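PDB 6QW0: RNA-dependent RNA polymerase from Toscana virus, which carries an N-terminal manganese-binding cap-snatching endonuclease, which probably cleaves capped host RNAs to supply primers for viral transcription. Local coordinates for residues A[173-178]-A[184-189]. Numbering follows the deposited sequence.
Sequences NGVVSN and EEVNEI. With SO4 (sulfate ion), chain F.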
ATOM      1  N   ASN A 173      -3.990  10.287  11.861  1.00 24.88           N
ATOM      2  CA  ASN A 173      -5.081  11.193  11.523  1.00 27.73           C
ATOM      3  C   ASN A 173      -5.243  11.413  10.022  1.00 24.42           C
ATOM      4  O   ASN A 173      -5.904  12.364   9.617  1.00 26.41           O
ATOM      5  CB  ASN A 173      -4.884  12.538  12.226  1.00 31.38           C
ATOM      6  CG  ASN A 173      -5.055  12.434  13.727  1.00 31.11           C
ATOM      7  OD1 ASN A 173      -6.077  11.962  14.207  1.00 35.39           O
ATOM      8  ND2 ASN A 173      -4.045  12.860  14.469  1.00 37.35           N
ATOM      9  N   GLY A 174      -4.673  10.563   9.175  1.00 23.99           N
ATOM     10  CA  GLY A 174      -4.910  10.790   7.760  1.00 27.84           C
ATOM     11  C   GLY A 174      -3.940  10.007   6.895  1.00 25.20           C
ATOM     12  O   GLY A 174      -3.294   9.074   7.350  1.00 22.97           O
ATOM     13  N   VAL A 175      -3.854  10.438   5.637  1.00 21.61           N
ATOM     14  CA  VAL A 175      -3.079   9.766   4.603  1.00 20.32           C
ATOM     15  C   VAL A 175      -2.428  10.826   3.738  1.00 22.09           C
ATOM     16  O   VAL A 175      -3.054  11.842   3.428  1.00 23.93           O
ATOM     17  CB  VAL A 175      -3.995   8.858   3.750  1.00 24.51           C
ATOM     18  CG1 VAL A 175      -3.326   8.451   2.463  1.00 24.62           C
ATOM     19  CG2 VAL A 175      -4.437   7.631   4.546  1.00 25.37           C
ATOM     20  N   VAL A 176      -1.171  10.602   3.357  1.00 21.11           N
ATOM     21  CA  VAL A 176      -0.528  11.357   2.286  1.00 19.95           C
ATOM     22  C   VAL A 176      -0.405  10.420   1.095  1.00 21.91           C
ATOM     23  O   VAL A 176       0.208   9.352   1.205  1.00 21.91           O
ATOM     24  CB  VAL A 176       0.839  11.903   2.709  1.00 21.81           C
ATOM     25  CG1 VAL A 176       1.487  12.645   1.545  1.00 25.83           C
ATOM     26  CG2 VAL A 176       0.666  12.837   3.907  1.00 22.97           C
ATOM     27  N   SER A 177      -0.998  10.809  -0.033  1.00 21.34           N
ATOM     28  CA  SER A 177      -1.020   9.920  -1.195  1.00 18.77           C
ATOM     29  C   SER A 177      -1.173  10.753  -2.456  1.00 20.15           C
ATOM     30  O   SER A 177      -1.788  11.820  -2.436  1.00 20.63           O
ATOM     31  CB  SER A 177      -2.177   8.911  -1.108  1.00 21.51           C
ATOM     32  OG  SER A 177      -2.143   7.999  -2.207  1.00 21.08           O
ATOM     33  N   ASN A 178      -0.649  10.239  -3.571  1.00 20.80           N
ATOM     34  CA  ASN A 178      -0.942  10.854  -4.859  1.00 20.71           C
ATOM     35  C   ASN A 178      -2.030  10.103  -5.626  1.00 19.44           C
ATOM     36  O   ASN A 178      -2.335  10.466  -6.767  1.00 21.96           O
ATOM     37  CB  ASN A 178       0.342  11.029  -5.706  1.00 18.88           C
ATOM     38  CG  ASN A 178       1.141   9.754  -5.894  1.00 20.89           C
ATOM     39  OD1 ASN A 178       0.884   8.730  -5.270  1.00 19.33           O
ATOM     40  ND2 ASN A 178       2.148   9.828  -6.763  1.00 18.60           N
ATOM     41  N   GLU A 184     -14.166   7.914   2.351  1.00 24.81           N
ATOM     42  CA  GLU A 184     -14.334   6.561   2.871  1.00 27.70           C
ATOM     43  C   GLU A 184     -13.086   5.712   2.653  1.00 26.84           C
ATOM     44  O   GLU A 184     -12.758   4.869   3.495  1.00 25.63           O
ATOM     45  CB  GLU A 184     -15.556   5.909   2.220  1.00 31.89           C
ATOM     46  CG  GLU A 184     -15.666   4.406   2.406  1.00 41.52           C
ATOM     47  CD  GLU A 184     -16.869   3.820   1.684  1.00 59.02           C
ATOM     48  OE1 GLU A 184     -17.362   4.455   0.726  1.00 60.35           O
ATOM     49  OE2 GLU A 184     -17.329   2.727   2.082  1.00 62.79           O
ATOM     50  N   GLU A 185     -12.375   5.917   1.540  1.00 25.73           N
ATOM     51  CA  GLU A 185     -11.153   5.155   1.313  1.00 24.31           C
ATOM     52  C   GLU A 185     -10.050   5.585   2.272  1.00 21.15           C
ATOM     53  O   GLU A 185      -9.295   4.743   2.772  1.00 22.34           O
ATOM     54  CB  GLU A 185     -10.703   5.311  -0.147  1.00 25.10           C
ATOM     55  CG  GLU A 185     -11.585   4.547  -1.131  1.00 27.43           C
ATOM     56  CD  GLU A 185     -11.476   5.030  -2.571  1.00 28.12           C
ATOM     57  OE1 GLU A 185     -10.884   6.097  -2.818  1.00 28.22           O
ATOM     58  OE2 GLU A 185     -11.989   4.323  -3.463  1.00 35.10           O
ATOM     59  N   VAL A 186      -9.926   6.895   2.516  1.00 21.80           N
ATOM     60  CA  VAL A 186      -8.979   7.397   3.513  1.00 20.37           C
ATOM     61  C   VAL A 186      -9.307   6.820   4.883  1.00 20.80           C
ATOM     62  O   VAL A 186      -8.425   6.333   5.601  1.00 22.51           O
ATOM     63  CB  VAL A 186      -9.008   8.934   3.545  1.00 25.06           C
ATOM     64  CG1 VAL A 186      -8.224   9.485   4.747  1.00 23.78           C
ATOM     65  CG2 VAL A 186      -8.484   9.514   2.223  1.00 22.28           C
ATOM     66  N   ASN A 187     -10.586   6.869   5.250  1.00 22.56           N
ATOM     67  CA  ASN A 187     -11.017   6.375   6.556  1.00 25.15           C
ATOM     68  C   ASN A 187     -10.737   4.886   6.734  1.00 25.32           C
ATOM     69  O   ASN A 187     -10.418   4.442   7.842  1.00 24.76           O
ATOM     70  CB  ASN A 187     -12.504   6.667   6.754  1.00 24.39           C
ATOM     71  CG  ASN A 187     -12.771   8.120   7.077  1.00 25.48           C
ATOM     72  OD1 ASN A 187     -11.851   8.895   7.348  1.00 25.94           O
ATOM     73  ND2 ASN A 187     -14.046   8.498   7.062  1.00 29.92           N
ATOM     74  N   GLU A 188     -10.876   4.081   5.672  1.00 19.99           N
ATOM     75  CA  GLU A 188     -10.624   2.648   5.829  1.00 22.11           C
ATOM     76  C   GLU A 188      -9.151   2.377   6.113  1.00 21.99           C
ATOM     77  O   GLU A 188      -8.814   1.581   6.992  1.00 22.94           O
ATOM     78  CB  GLU A 188     -11.092   1.884   4.587  1.00 24.72           C
ATOM     79  CG  GLU A 188     -11.194   0.367   4.795  1.00 22.84           C
ATOM     80  CD  GLU A 188     -12.377  -0.029   5.678  1.00 25.57           C
ATOM     81  OE1 GLU A 188     -13.241   0.832   5.946  1.00 27.97           O
ATOM     82  OE2 GLU A 188     -12.420  -1.194   6.110  1.00 25.94           O
ATOM     83  N   ILE A 189      -8.255   3.061   5.395  1.00 21.98           N
ATOM     84  CA  ILE A 189      -6.828   2.922   5.660  1.00 22.48           C
ATOM     85  C   ILE A 189      -6.497   3.357   7.086  1.00 23.18           C
ATOM     86  O   ILE A 189      -5.819   2.639   7.831  1.00 24.26           O
ATOM     87  CB  ILE A 189      -6.022   3.717   4.616  1.00 21.25           C
ATOM     88  CG1 ILE A 189      -6.178   3.053   3.235  1.00 24.05           C
ATOM     89  CG2 ILE A 189      -4.555   3.811   5.018  1.00 24.00           C
ATOM     90  CD1 ILE A 189      -5.998   4.023   2.062  1.00 22.93           C
TER
HETATM   91  S   SO4 F 304      -1.582  16.105  12.598  1.00 61.27           S
HETATM   92  O1  SO4 F 304      -1.671  14.711  13.030  1.00 61.75           O
HETATM   93  O2  SO4 F 304      -2.814  16.476  11.907  1.00 58.63           O
HETATM   94  O3  SO4 F 304      -0.450  16.266  11.696  1.00 53.84           O
HETATM   95  O4  SO4 F 304      -1.393  16.955  13.773  1.00 65.41           O
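No flat group enters the join between Val175 and the helix residues Val186 and Ile189, which is made of branched aliphatic side chains; the amide of Asn173 lies away from this join and sends ND2 to O1 of a sulfate ion, a weak hydrogen bond of 3.3 Å. That sulfate, probably from the crystallisation liquor, is also hydrogen-bonded to the backbone N of Ala136.

Val175 directs its side chain at the helix, and one methyl does the touching. CG2 sits beside the backbone N, with CG1 anti to that N (chi1 164°). Val175 CG2 lies 3.9 Å from Ile189 CG2. The same Val175 CG2 is 4.2 Å from Val186 CG1, so it meets methyls from two residues three apart, about one helical turn. The Val175 and Ile189 side chains cross at about a right angle. On Ile189 it is the branch methyl CG2, anti to the backbone N and beside the carbonyl carbon, that meets Val175.

No hydrogen bond links the segments, and all three touching residues are buried. Val175 also packs on Ile168 and Val190, while Ile189 reaches Val170. The Ile189 side chain is about 12 Å from a bound manganese ion. Strand 174-177 pairs antiparallel with both 163-171 and 22-25. The contact thus seats the start of helix 183-203 against the hairpin that precedes it, a strand-to-helix packing within the mixed alpha/beta core of a PDDEXK-type nuclease.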